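Local coordinates for protein carbamate kinase (Mycoplasma penetrans, PDB 4AXS) that probably acts as a carbamate kinase of the amino acid kinase family, transferring a phosphoryl group between carbamoyl phosphate and ADP, at residues Leu57-His62 with Lys120-Gln125; Met102-Ile107 with Val128-Thr133; Ala195-Val200 with Asp241-Asp246; Tyr256-Phe261 with Gln266-Thr271. All coordinates share one frame; numbering follows the deposited sequence.

Contact 1 (Leu57-His62 with Lys120-Gln125); sequences LIQEGH and KKLNIQ
Gln59 and Ile124 mark the closest approach of two helix ends, their CA atoms 8.0 Å apart, where helices 48-59 and 96-121 both give way to loop. Gly61, with positive phi, is the first residue to leave the helical path in Leu57-His62, and His62 N reaches back to Leu57 O. In Lys120-Gln125 the ending is a Schellman motif: Asn123, also at positive phi, is its C-prime residue, with Asn123 N bonded to Lys120 O at 2.7 Å and Ile124 N to Leu119 O.

Between these ends the touching falls to three side chains. Gln59 extends beyond CG and crosses both Leu122 and Ile124 at roughly a right angle. Its CG meets the CD1 tip of Ile124 at 3.6 Å, while further out OE1 lies against Leu122 from CB to the methyls, 3.6 Å from CB. With CG anti to the carbonyl carbon in Leu122 (chi1 -38°), the leucine branch comes up against the amide oxygen.

Ile58 packs instead on Val64 and Lys126, and Lys120 on Tyr223 of the second subunit. The helix ends thus meet through van der Waals contact at the surface, the glutamine giving its stem to Ile124 and laying its amide oxygen against Leu122.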
loop_
_atom_site.group_PDB
_atom_site.type_symbol
_atom_site.label_atom_id
_atom_site.label_comp_id
_atom_site.label_asym_id
_atom_site.label_seq_id
_atom_site.Cartn_x
_atom_site.Cartn_y
_atom_site.Cartn_z
ATOM N N LEU A 57 14.636 18.821 -3.906
ATOM C CA LEU A 57 13.616 19.753 -4.370
ATOM C C LEU A 57 12.778 20.248 -3.200
ATOM O O LEU A 57 12.382 21.417 -3.154
ATOM C CB LEU A 57 12.714 19.097 -5.420
ATOM C CG LEU A 57 13.365 18.645 -6.728
ATOM C CD1 LEU A 57 12.366 17.906 -7.584
ATOM C CD2 LEU A 57 13.952 19.829 -7.497
ATOM N N ILE A 58 12.506 19.344 -2.262
ATOM C CA ILE A 58 11.742 19.682 -1.066
ATOM C C ILE A 58 12.475 20.774 -0.298
ATOM O O ILE A 58 11.861 21.551 0.446
ATOM C CB ILE A 58 11.574 18.481 -0.135
ATOM C CG1 ILE A 58 11.060 17.258 -0.901
ATOM C CG2 ILE A 58 10.646 18.842 1.008
ATOM C CD1 ILE A 58 9.673 17.429 -1.464
ATOM N N GLN A 59 13.797 20.812 -0.473
ATOM C CA GLN A 59 14.610 21.920 0.009
ATOM C C GLN A 59 14.545 23.270 -0.699
ATOM O O GLN A 59 14.495 24.320 -0.052
ATOM C CB GLN A 59 16.090 21.628 -0.198
ATOM C CG GLN A 59 16.696 20.684 0.802
ATOM C CD GLN A 59 18.211 20.755 0.789
ATOM O OE1 GLN A 59 18.878 20.243 1.688
ATOM N NE2 GLN A 59 18.766 21.403 -0.240
ATOM N N GLU A 60 14.547 23.229 -2.029
ATOM C CA GLU A 60 14.381 24.426 -2.856
ATOM C C GLU A 60 13.008 25.070 -2.694
ATOM O O GLU A 60 12.721 26.106 -3.313
ATOM C CB GLU A 60 14.551 24.091 -4.341
ATOM C CG GLU A 60 15.982 24.145 -4.864
ATOM C CD GLU A 60 16.817 22.939 -4.475
ATOM O OE1 GLU A 60 17.015 22.716 -3.261
ATOM O OE2 GLU A 60 17.286 22.222 -5.390
ATOM N N GLY A 61 12.171 24.463 -1.851
ATOM C CA GLY A 61 10.873 25.029 -1.535
ATOM C C GLY A 61 9.734 24.404 -2.315
ATOM O O GLY A 61 8.564 24.768 -2.125
ATOM N N HIS A 62 10.075 23.461 -3.191
ATOM C CA HIS A 62 9.076 22.782 -4.018
ATOM C C HIS A 62 8.256 21.726 -3.265
ATOM O O HIS A 62 8.732 21.106 -2.309
ATOM C CB HIS A 62 9.732 22.139 -5.236
ATOM C CG HIS A 62 10.493 23.104 -6.090
ATOM N ND1 HIS A 62 9.872 24.056 -6.873
ATOM C CD2 HIS A 62 11.823 23.261 -6.288
ATOM C CE1 HIS A 62 10.790 24.759 -7.513
ATOM N NE2 HIS A 62 11.981 24.300 -7.173
ATOM N N LYS A 120 15.800 13.095 5.840
ATOM C CA LYS A 120 16.417 13.208 7.161
ATOM C C LYS A 120 17.891 13.614 7.082
ATOM O O LYS A 120 18.392 14.309 7.972
ATOM C CB LYS A 120 16.254 11.911 7.969
ATOM C CG LYS A 120 14.829 11.627 8.407
ATOM C CD LYS A 120 14.642 10.170 8.866
ATOM C CE LYS A 120 15.105 9.920 10.303
ATOM N NZ LYS A 120 14.390 10.804 11.269
ATOM N N LYS A 121 18.586 13.185 6.026
ATOM C CA LYS A 121 19.986 13.582 5.831
ATOM C C LYS A 121 20.091 15.095 5.795
ATOM O O LYS A 121 21.097 15.672 6.205
ATOM C CB LYS A 121 20.573 12.995 4.543
ATOM C CG LYS A 121 20.513 11.492 4.484
ATOM C CD LYS A 121 21.353 10.923 3.366
ATOM C CE LYS A 121 21.283 9.405 3.394
ATOM N NZ LYS A 121 22.369 8.739 2.631
ATOM N N LEU A 122 19.030 15.727 5.308
ATOM C CA LEU A 122 18.968 17.174 5.171
ATOM C C LEU A 122 18.298 17.786 6.391
ATOM O O LEU A 122 17.935 18.970 6.387
ATOM C CB LEU A 122 18.165 17.534 3.923
ATOM C CG LEU A 122 18.413 16.589 2.750
ATOM C CD1 LEU A 122 17.400 16.818 1.638
ATOM C CD2 LEU A 122 19.842 16.753 2.247
ATOM N N ASN A 123 18.128 16.969 7.426
ATOM C CA ASN A 123 17.419 17.394 8.616
ATOM C C ASN A 123 16.170 18.203 8.289
ATOM O O ASN A 123 15.950 19.289 8.831
ATOM C CB ASN A 123 18.344 18.178 9.543
ATOM C CG ASN A 123 18.556 17.477 10.862
ATOM O OD1 ASN A 123 19.600 16.866 11.090
ATOM N ND2 ASN A 123 17.549 17.536 11.734
ATOM N N ILE A 124 15.361 17.666 7.385
ATOM C CA ILE A 124 14.056 18.243 7.097
ATOM C C ILE A 124 12.959 17.421 7.784
ATOM O O ILE A 124 13.080 16.199 7.944
ATOM C CB ILE A 124 13.787 18.323 5.574
ATOM C CG1 ILE A 124 15.055 18.755 4.827
ATOM C CG2 ILE A 124 12.624 19.273 5.287
ATOM C CD1 ILE A 124 14.916 18.792 3.308
ATOM N N GLN A 125 11.895 18.094 8.200
ATOM C CA GLN A 125 10.798 17.404 8.860
ATOM C C GLN A 125 9.520 17.480 8.022
ATOM O O GLN A 125 8.948 18.558 7.825
ATOM C CB GLN A 125 10.588 17.939 10.284
ATOM C CG GLN A 125 11.884 18.023 11.118
ATOM C CD GLN A 125 12.627 16.687 11.236
ATOM O OE1 GLN A 125 13.691 16.494 10.637
ATOM N NE2 GLN A 125 12.066 15.765 12.015
#

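Contact 2 (Met102-Ile107 with Val128-Thr133); sequences MSQGYI and VLYFLT
Gln104 supplies the direct hydrogen bonds here, its carboxamide pairing with both backbone polar atoms of Thr133. Thr133 N donates to Gln104 OE1 at 2.7 Å, in the carbonyl plane and on a lone pair, and Gln104 NE2 returns a longer bond to Thr133 O (3.2 Å, 168° at the hydrogen). The latter acceptor lies close to the amide plane, so the two bonds fix the rotation of the carboxamide. An extended chain beyond CG carries it from helix 96-121 to the Thr133 backbone.

Water forms the second layer: one molecule donates to Gln104 OE1 at 2.9 Å and to Phe131 O at 2.7 Å.

Van der Waals contacts complete the interface. Leu132 CD2 presses on the carboxamide, nearest to Gln104 OE1 at 3.2 Å. The Tyr130 ring, its CG anti to the backbone N (chi1 -168°), approaches Gln104 O obliquely and brings OH to 3.4 Å from Gln104 CB; that hydroxyl is hydrogen-bonded to His68, as Thr133 OG1 is to Gly209 N.

Phe131 meets Phe131 of the second subunit. The buried amide oxygen takes two donors, Thr133 N and the water, and NE2 gives one hydrogen bond to Thr133 O, which ties the helix to Thr133 at the dimer interface.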
loop_
_atom_site.group_PDB
_atom_site.type_symbol
_atom_site.label_atom_id
_atom_site.label_comp_id
_atom_site.label_asym_id
_atom_site.label_seq_id
_atom_site.Cartn_x
_atom_site.Cartn_y
_atom_site.Cartn_z
ATOM N N MET A 102 -0.091 -5.923 -4.644
ATOM C CA MET A 102 1.159 -6.340 -4.033
ATOM C C MET A 102 2.327 -5.546 -4.594
ATOM O O MET A 102 3.294 -5.258 -3.884
ATOM C CB MET A 102 1.388 -7.829 -4.284
ATOM C CG MET A 102 0.230 -8.718 -3.864
ATOM S SD MET A 102 0.567 -10.427 -4.296
ATOM C CE MET A 102 -0.964 -11.232 -3.789
ATOM N N SER A 103 2.250 -5.194 -5.872
ATOM C CA SER A 103 3.350 -4.448 -6.474
ATOM C C SER A 103 3.477 -3.070 -5.835
ATOM O O SER A 103 4.588 -2.605 -5.596
ATOM C CB SER A 103 3.195 -4.334 -7.989
ATOM O OG SER A 103 2.158 -3.440 -8.339
ATOM N N GLN A 104 2.338 -2.439 -5.536
ATOM C CA GLN A 104 2.330 -1.117 -4.907
ATOM C C GLN A 104 2.932 -1.129 -3.504
ATOM O O GLN A 104 3.724 -0.256 -3.154
ATOM C CB GLN A 104 0.915 -0.541 -4.844
ATOM C CG GLN A 104 0.412 0.012 -6.170
ATOM C CD GLN A 104 -0.936 0.685 -6.057
ATOM O OE1 GLN A 104 -1.122 1.609 -5.278
ATOM N NE2 GLN A 104 -1.876 0.243 -6.864
ATOM N N GLY A 105 2.558 -2.124 -2.702
ATOM C CA GLY A 105 3.045 -2.204 -1.341
ATOM C C GLY A 105 4.475 -2.693 -1.302
ATOM O O GLY A 105 5.242 -2.391 -0.370
ATOM N N TYR A 106 4.845 -3.458 -2.321
ATOM C CA TYR A 106 6.226 -3.885 -2.440
ATOM C C TYR A 106 7.076 -2.652 -2.764
ATOM O O TYR A 106 8.043 -2.350 -2.065
ATOM C CB TYR A 106 6.348 -4.987 -3.489
ATOM C CG TYR A 106 7.753 -5.250 -3.997
ATOM C CD1 TYR A 106 8.813 -5.420 -3.110
ATOM C CD2 TYR A 106 8.011 -5.350 -5.375
ATOM C CE1 TYR A 106 10.096 -5.669 -3.573
ATOM C CE2 TYR A 106 9.282 -5.600 -5.841
ATOM C CZ TYR A 106 10.324 -5.758 -4.933
ATOM O OH TYR A 106 11.600 -6.006 -5.386
ATOM N N ILE A 107 6.679 -1.897 -3.775
ATOM C CA ILE A 107 7.451 -0.722 -4.140
ATOM C C ILE A 107 7.290 0.434 -3.146
ATOM O O ILE A 107 8.252 1.142 -2.846
ATOM C CB ILE A 107 7.109 -0.242 -5.572
ATOM C CG1 ILE A 107 7.423 -1.343 -6.595
ATOM C CG2 ILE A 107 7.874 1.034 -5.897
ATOM C CD1 ILE A 107 6.522 -1.333 -7.800
ATOM N N VAL A 128 6.350 11.611 4.819
ATOM C CA VAL A 128 6.221 10.902 3.549
ATOM C C VAL A 128 5.125 9.844 3.650
ATOM O O VAL A 128 5.140 9.021 4.562
ATOM C CB VAL A 128 7.536 10.235 3.085
ATOM C CG1 VAL A 128 7.427 9.841 1.625
ATOM C CG2 VAL A 128 8.722 11.165 3.261
ATOM N N LEU A 129 4.182 9.880 2.707
ATOM C CA LEU A 129 3.025 8.982 2.676
ATOM C C LEU A 129 2.983 8.115 1.404
ATOM O O LEU A 129 3.436 8.544 0.355
ATOM C CB LEU A 129 1.738 9.806 2.753
ATOM C CG LEU A 129 1.148 10.188 4.116
ATOM C CD1 LEU A 129 2.201 10.162 5.206
ATOM C CD2 LEU A 129 0.461 11.557 4.039
ATOM N N TYR A 130 2.445 6.897 1.508
ATOM C CA TYR A 130 2.185 6.054 0.340
ATOM C C TYR A 130 0.743 5.602 0.350
ATOM O O TYR A 130 0.371 4.745 1.146
ATOM C CB TYR A 130 3.093 4.810 0.256
ATOM C CG TYR A 130 2.988 4.122 -1.097
ATOM C CD1 TYR A 130 1.902 3.296 -1.408
ATOM C CD2 TYR A 130 3.947 4.340 -2.082
ATOM C CE1 TYR A 130 1.786 2.699 -2.649
ATOM C CE2 TYR A 130 3.853 3.747 -3.334
ATOM C CZ TYR A 130 2.775 2.936 -3.621
ATOM O OH TYR A 130 2.701 2.358 -4.870
ATOM N N PHE A 131 -0.066 6.176 -0.534
ATOM C CA PHE A 131 -1.453 5.765 -0.675
ATOM C C PHE A 131 -1.589 4.625 -1.675
ATOM O O PHE A 131 -1.241 4.758 -2.846
ATOM C CB PHE A 131 -2.330 6.929 -1.134
ATOM C CG PHE A 131 -2.229 8.141 -0.274
ATOM C CD1 PHE A 131 -1.282 9.117 -0.540
ATOM C CD2 PHE A 131 -3.082 8.320 0.803
ATOM C CE1 PHE A 131 -1.179 10.244 0.257
ATOM C CE2 PHE A 131 -2.985 9.451 1.603
ATOM C CZ PHE A 131 -2.031 10.412 1.323
ATOM N N LEU A 132 -2.112 3.503 -1.215
ATOM C CA LEU A 132 -2.550 2.474 -2.133
ATOM C C LEU A 132 -3.518 3.150 -3.119
ATOM O O LEU A 132 -4.418 3.878 -2.691
ATOM C CB LEU A 132 -3.229 1.358 -1.332
ATOM C CG LEU A 132 -3.563 0.016 -1.984
ATOM C CD1 LEU A 132 -5.060 -0.090 -2.202
ATOM C CD2 LEU A 132 -2.801 -0.225 -3.295
ATOM N N THR A 133 -3.329 2.935 -4.424
ATOM C CA THR A 133 -4.089 3.673 -5.438
ATOM C C THR A 133 -5.015 2.851 -6.345
ATOM O O THR A 133 -4.584 1.940 -7.055
ATOM C CB THR A 133 -3.146 4.519 -6.340
ATOM O OG1 THR A 133 -2.351 5.393 -5.526
ATOM C CG2 THR A 133 -3.949 5.346 -7.381
HETATM O O HOH W 1 0.137 4.166 -5.044
#

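Contact 3 (Ala195-Val200 with Asp241-Asp246)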
loop_
_atom_site.group_PDB
_atom_site.type_symbol
_atom_site.label_atom_id
_atom_site.label_comp_id
_atom_site.label_asym_id
_atom_site.label_seq_id
_atom_site.Cartn_x
_atom_site.Cartn_y
_atom_site.Cartn_z
ATOM N N ALA A 195 -8.814 13.617 -0.744
ATOM C CA ALA A 195 -7.976 13.567 0.453
ATOM C C ALA A 195 -6.491 13.633 0.138
ATOM O O ALA A 195 -5.705 14.197 0.905
ATOM C CB ALA A 195 -8.288 12.314 1.281
ATOM N N ILE A 196 -6.106 13.057 -0.996
ATOM C CA ILE A 196 -4.716 13.103 -1.407
ATOM C C ILE A 196 -4.266 14.533 -1.692
ATOM O O ILE A 196 -3.201 14.950 -1.244
ATOM C CB ILE A 196 -4.445 12.247 -2.653
ATOM C CG1 ILE A 196 -5.117 10.884 -2.545
ATOM C CG2 ILE A 196 -2.947 12.050 -2.844
ATOM C CD1 ILE A 196 -4.972 10.067 -3.820
ATOM N N LYS A 197 -5.061 15.294 -2.434
ATOM C CA LYS A 197 -4.644 16.659 -2.751
ATOM C C LYS A 197 -4.484 17.473 -1.478
ATOM O O LYS A 197 -3.572 18.287 -1.364
ATOM C CB LYS A 197 -5.600 17.352 -3.739
ATOM C CG LYS A 197 -4.937 18.492 -4.559
ATOM C CD LYS A 197 -5.283 19.887 -4.031
ATOM C CE LYS A 197 -6.470 20.475 -4.792
ATOM N NZ LYS A 197 -7.538 19.464 -5.078
ATOM N N GLN A 198 -5.356 17.236 -0.508
ATOM C CA GLN A 198 -5.223 17.917 0.774
ATOM C C GLN A 198 -3.917 17.593 1.504
ATOM O O GLN A 198 -3.258 18.496 2.013
ATOM C CB GLN A 198 -6.417 17.640 1.675
ATOM C CG GLN A 198 -6.510 18.595 2.848
ATOM C CD GLN A 198 -7.932 19.085 3.069
ATOM O OE1 GLN A 198 -8.525 19.712 2.185
ATOM N NE2 GLN A 198 -8.491 18.795 4.250
ATOM N N ASN A 199 -3.532 16.322 1.565
ATOM C CA ASN A 199 -2.235 15.999 2.149
ATOM C C ASN A 199 -1.099 16.745 1.442
ATOM O O ASN A 199 -0.106 17.124 2.065
ATOM C CB ASN A 199 -1.984 14.490 2.145
ATOM C CG ASN A 199 -2.803 13.757 3.200
ATOM O OD1 ASN A 199 -3.651 12.928 2.878
ATOM N ND2 ASN A 199 -2.551 14.065 4.464
ATOM N N VAL A 200 -1.255 16.950 0.138
ATOM C CA VAL A 200 -0.293 17.719 -0.651
ATOM C C VAL A 200 -0.364 19.204 -0.319
ATOM O O VAL A 200 0.625 19.924 -0.442
ATOM C CB VAL A 200 -0.552 17.588 -2.149
ATOM C CG1 VAL A 200 0.470 18.398 -2.914
ATOM C CG2 VAL A 200 -0.516 16.130 -2.571
ATOM N N ASP A 241 -2.589 17.007 -12.636
ATOM C CA ASP A 241 -3.615 17.994 -12.909
ATOM C C ASP A 241 -4.512 18.259 -11.695
ATOM O O ASP A 241 -4.720 19.410 -11.318
ATOM C CB ASP A 241 -4.454 17.565 -14.102
ATOM C CG ASP A 241 -5.678 18.426 -14.278
ATOM O OD1 ASP A 241 -6.709 18.117 -13.634
ATOM O OD2 ASP A 241 -5.610 19.412 -15.051
ATOM N N ALA A 242 -5.036 17.195 -11.087
ATOM C CA ALA A 242 -5.905 17.313 -9.907
ATOM C C ALA A 242 -5.258 18.055 -8.736
ATOM O O ALA A 242 -5.926 18.796 -8.029
ATOM C CB ALA A 242 -6.408 15.938 -9.462
ATOM N N VAL A 243 -3.963 17.848 -8.529
ATOM C CA VAL A 243 -3.221 18.608 -7.530
ATOM C C VAL A 243 -2.793 19.957 -8.105
ATOM O O VAL A 243 -2.370 20.857 -7.381
ATOM C CB VAL A 243 -1.979 17.837 -7.056
ATOM C CG1 VAL A 243 -2.392 16.622 -6.240
ATOM C CG2 VAL A 243 -1.139 17.408 -8.241
ATOM N N ASN A 244 -2.893 20.077 -9.423
ATOM C CA ASN A 244 -2.595 21.323 -10.117
ATOM C C ASN A 244 -1.193 21.863 -9.843
ATOM O O ASN A 244 -1.026 23.036 -9.491
ATOM C CB ASN A 244 -3.639 22.380 -9.766
ATOM C CG ASN A 244 -3.767 23.443 -10.835
ATOM O OD1 ASN A 244 -4.871 23.753 -11.283
ATOM N ND2 ASN A 244 -2.636 23.999 -11.264
ATOM N N ALA A 245 -0.194 20.995 -9.994
ATOM C CA ALA A 245 1.208 21.402 -9.889
ATOM C C ALA A 245 1.585 22.205 -11.108
ATOM O O ALA A 245 0.791 22.364 -12.031
ATOM C CB ALA A 245 2.120 20.191 -9.775
ATOM N N ASP A 246 2.815 22.696 -11.107
ATOM C CA ASP A 246 3.331 23.471 -12.223
ATOM C C ASP A 246 3.997 22.523 -13.203
ATOM O O ASP A 246 3.621 22.448 -14.368
ATOM C CB ASP A 246 4.356 24.480 -11.714
ATOM C CG ASP A 246 3.897 25.178 -10.459
ATOM O OD1 ASP A 246 2.719 25.611 -10.430
ATOM O OD2 ASP A 246 4.707 25.267 -9.502
#
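Lys197 and Val243 form the tight part of this contact, with Lys197 CG only 3.4 Å from Val243 CA and 3.6 Å from Val243 CG1. The two side chains run past one another head to tail, so the lysine stem lies along the valine rather than meeting it end on. One turn further along helix 193-201, Val200 crosses Val243 at about a right angle; its CG2 reaches the same CG1 at a looser 4.2 Å. Having CG1 anti to the carbonyl carbon (chi1 -69°), Val243 offers this one methyl to both partners.

The more open side belongs to the far end of Lys197. Bends along the lysine chain (chi2 -102°, chi3 -95°) fold the ammonium group back to Ala242 O, where NZ makes a weak hydrogen bond of 3.4 Å. Lysine and alanine are partly exposed here, whereas both valines are buried.

The helix carrying Ala242 ends in a Schellman motif with Asn244 as C-prime residue: Asn244 N bonds weakly to Asp241 O, and Ala245 N to Ala240 O. Val243 O accepts a hydrogen bond from Arg26. The contact sets helix 193-201 against the end of helix 232-242, with Val243 also packed on Val28 of strand 27-31 and Val200 on Cys206 of strand 205-207.

Contact 4 (Tyr256-Phe261 with Gln266-Thr271); sequences YVYVDF and QKALKT
Tyr258 faces Ala268 as a non-hydrogen-bonded pair and Val259 faces Lys267 as a hydrogen-bonded one, making an antiparallel beta hairpin. Val259 N to Lys267 O (2.8 Å) and Lys267 N to Val259 O (3.0 Å) close the pair, and Leu269 N to Val257 O extends the ladder. Gln266 CA adds a CA-H...O contact to Val259 O.

On the face bearing Tyr258 and Ala268, the methyl of Ala268 sits 3.5 Å from Tyr258 CE2, with Tyr256 CB on it as well. On the Val259 side, Leu269 divides its branches: CD1 meets Val257 CG2 at 3.7 Å and CD2 meets Val259 CG2 at 3.8 Å. Phe280 of helix 274-282 covers both Val259 and Leu269.

Nearer the turn, Gln266, with CG anti to the backbone N (chi1 172°) and extended beyond it, lies alongside Phe261, its amide nearly parallel to the ring, 18° apart. Gln266 OE1 stands 3.3 Å above the ring plane of Phe261, toward its rim; that oxygen accepts a hydrogen bond from Asn262 N. Phe261 in turn has CE1 over a face of the Tyr258 ring.

The hairpin thus pairs a regular backbone ladder with unequal sides: aliphatic branches pack against a helix, Tyr258 and Ala268, partly exposed, form the other face, and Gln266 lies over the exposed Phe261 ring.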
loop_
_atom_site.group_PDB
_atom_site.type_symbol
_atom_site.label_atom_id
_atom_site.label_comp_id
_atom_site.label_asym_id
_atom_site.label_seq_id
_atom_site.Cartn_x
_atom_site.Cartn_y
_atom_site.Cartn_z
ATOM N N TYR A 256 17.368 13.683 -24.301
ATOM C CA TYR A 256 16.334 14.414 -25.040
ATOM C C TYR A 256 15.471 13.437 -25.815
ATOM O O TYR A 256 15.916 12.327 -26.154
ATOM C CB TYR A 256 16.960 15.399 -26.040
ATOM C CG TYR A 256 17.947 16.351 -25.421
ATOM C CD1 TYR A 256 17.529 17.560 -24.878
ATOM C CD2 TYR A 256 19.294 16.035 -25.370
ATOM C CE1 TYR A 256 18.431 18.432 -24.302
ATOM C CE2 TYR A 256 20.207 16.898 -24.800
ATOM C CZ TYR A 256 19.773 18.094 -24.266
ATOM O OH TYR A 256 20.689 18.946 -23.698
ATOM N N VAL A 257 14.239 13.836 -26.116
ATOM C CA VAL A 257 13.476 13.066 -27.085
ATOM C C VAL A 257 13.882 13.544 -28.476
ATOM O O VAL A 257 13.903 14.737 -28.756
ATOM C CB VAL A 257 11.940 13.135 -26.868
ATOM C CG1 VAL A 257 11.591 14.070 -25.706
ATOM C CG2 VAL A 257 11.202 13.511 -28.182
ATOM N N TYR A 258 14.240 12.602 -29.335
ATOM C CA TYR A 258 14.710 12.942 -30.667
ATOM C C TYR A 258 13.615 12.787 -31.719
ATOM O O TYR A 258 12.641 12.057 -31.524
ATOM C CB TYR A 258 15.947 12.112 -31.023
ATOM C CG TYR A 258 17.193 12.545 -30.275
ATOM C CD1 TYR A 258 17.396 12.181 -28.952
ATOM C CD2 TYR A 258 18.164 13.332 -30.891
ATOM C CE1 TYR A 258 18.528 12.579 -28.263
ATOM C CE2 TYR A 258 19.304 13.732 -30.208
ATOM C CZ TYR A 258 19.477 13.353 -28.891
ATOM O OH TYR A 258 20.607 13.750 -28.198
ATOM N N VAL A 259 13.763 13.518 -32.818
ATOM C CA VAL A 259 12.947 13.271 -33.999
ATOM C C VAL A 259 13.868 12.856 -35.153
ATOM O O VAL A 259 15.035 13.237 -35.188
ATOM C CB VAL A 259 12.022 14.477 -34.359
ATOM C CG1 VAL A 259 10.846 14.561 -33.372
ATOM C CG2 VAL A 259 12.808 15.795 -34.391
ATOM N N ASP A 260 13.351 12.036 -36.061
ATOM C CA ASP A 260 14.131 11.567 -37.202
ATOM C C ASP A 260 15.379 10.818 -36.772
ATOM O O ASP A 260 16.420 10.948 -37.408
ATOM C CB ASP A 260 14.553 12.746 -38.088
ATOM C CG ASP A 260 13.394 13.356 -38.857
ATOM O OD1 ASP A 260 12.533 12.599 -39.360
ATOM O OD2 ASP A 260 13.354 14.602 -38.956
ATOM N N PHE A 261 15.293 10.039 -35.702
ATOM C CA PHE A 261 16.491 9.365 -35.216
ATOM C C PHE A 261 17.185 8.561 -36.329
ATOM O O PHE A 261 16.545 8.126 -37.296
ATOM C CB PHE A 261 16.200 8.492 -33.994
ATOM C CG PHE A 261 17.393 8.314 -33.084
ATOM C CD1 PHE A 261 17.704 9.280 -32.129
ATOM C CD2 PHE A 261 18.208 7.192 -33.183
ATOM C CE1 PHE A 261 18.803 9.131 -31.290
ATOM C CE2 PHE A 261 19.304 7.040 -32.343
ATOM C CZ PHE A 261 19.601 8.015 -31.400
ATOM N N GLN A 266 17.917 14.174 -38.106
ATOM C CA GLN A 266 17.827 13.881 -36.678
ATOM C C GLN A 266 18.018 15.166 -35.892
ATOM O O GLN A 266 18.915 15.953 -36.189
ATOM C CB GLN A 266 18.862 12.831 -36.255
ATOM C CG GLN A 266 18.963 12.596 -34.748
ATOM C CD GLN A 266 19.820 11.379 -34.379
ATOM O OE1 GLN A 266 19.561 10.263 -34.832
ATOM N NE2 GLN A 266 20.833 11.595 -33.540
ATOM N N LYS A 267 17.155 15.382 -34.903
ATOM C CA LYS A 267 17.222 16.572 -34.069
ATOM C C LYS A 267 16.715 16.278 -32.667
ATOM O O LYS A 267 15.778 15.491 -32.474
ATOM C CB LYS A 267 16.413 17.718 -34.683
ATOM C CG LYS A 267 17.055 18.350 -35.893
ATOM C CD LYS A 267 16.191 19.458 -36.495
ATOM C CE LYS A 267 16.867 20.086 -37.714
ATOM N NZ LYS A 267 15.988 21.079 -38.387
ATOM N N ALA A 268 17.348 16.929 -31.695
ATOM C CA ALA A 268 16.955 16.848 -30.297
ATOM C C ALA A 268 15.992 17.977 -29.963
ATOM O O ALA A 268 16.253 19.140 -30.271
ATOM C CB ALA A 268 18.182 16.936 -29.406
ATOM N N LEU A 269 14.877 17.638 -29.328
ATOM C CA LEU A 269 13.918 18.651 -28.910
ATOM C C LEU A 269 14.309 19.213 -27.543
ATOM O O LEU A 269 14.582 18.462 -26.612
ATOM C CB LEU A 269 12.501 18.065 -28.873
ATOM C CG LEU A 269 12.105 17.249 -30.109
ATOM C CD1 LEU A 269 10.672 16.738 -30.001
ATOM C CD2 LEU A 269 12.313 18.068 -31.383
ATOM N N LYS A 270 14.348 20.536 -27.431
ATOM C CA LYS A 270 14.717 21.197 -26.183
ATOM C C LYS A 270 13.463 21.784 -25.559
ATOM O O LYS A 270 13.019 21.349 -24.499
ATOM C CB LYS A 270 15.739 22.294 -26.454
ATOM C CG LYS A 270 16.810 21.887 -27.464
ATOM C CD LYS A 270 17.781 23.026 -27.734
ATOM C CE LYS A 270 19.006 22.547 -28.505
ATOM N NZ LYS A 270 20.248 23.249 -28.045
ATOM N N THR A 271 12.898 22.785 -26.218
ATOM C CA THR A 271 11.533 23.181 -25.920
ATOM C C THR A 271 10.685 22.696 -27.090
ATOM O O THR A 271 11.225 22.194 -28.082
ATOM C CB THR A 271 11.401 24.697 -25.718
ATOM O OG1 THR A 271 12.363 25.124 -24.747
ATOM C CG2 THR A 271 10.020 25.042 -25.206
#

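In the fold
Burial and chemistry change together across these four contacts. Contact 2 is the buried one, relying on directed polar bonds and a bridging water; contact 1, which uses the far end of the same helix 96-121, lies at the surface and is purely van der Waals. Contact 3 is partly buried, mixing valine packing with a weak lysine bond. It touches contact 2 where Phe131 CZ comes within 3.4 Å of Asn199 OD1. Contacts 1, 2 and 3 all reach the second subunit. Contact 4 stands apart, its centre about 34 Å from that of contact 2 and on the opposite side of the chain's centre; it alone is held by backbone strand pairing.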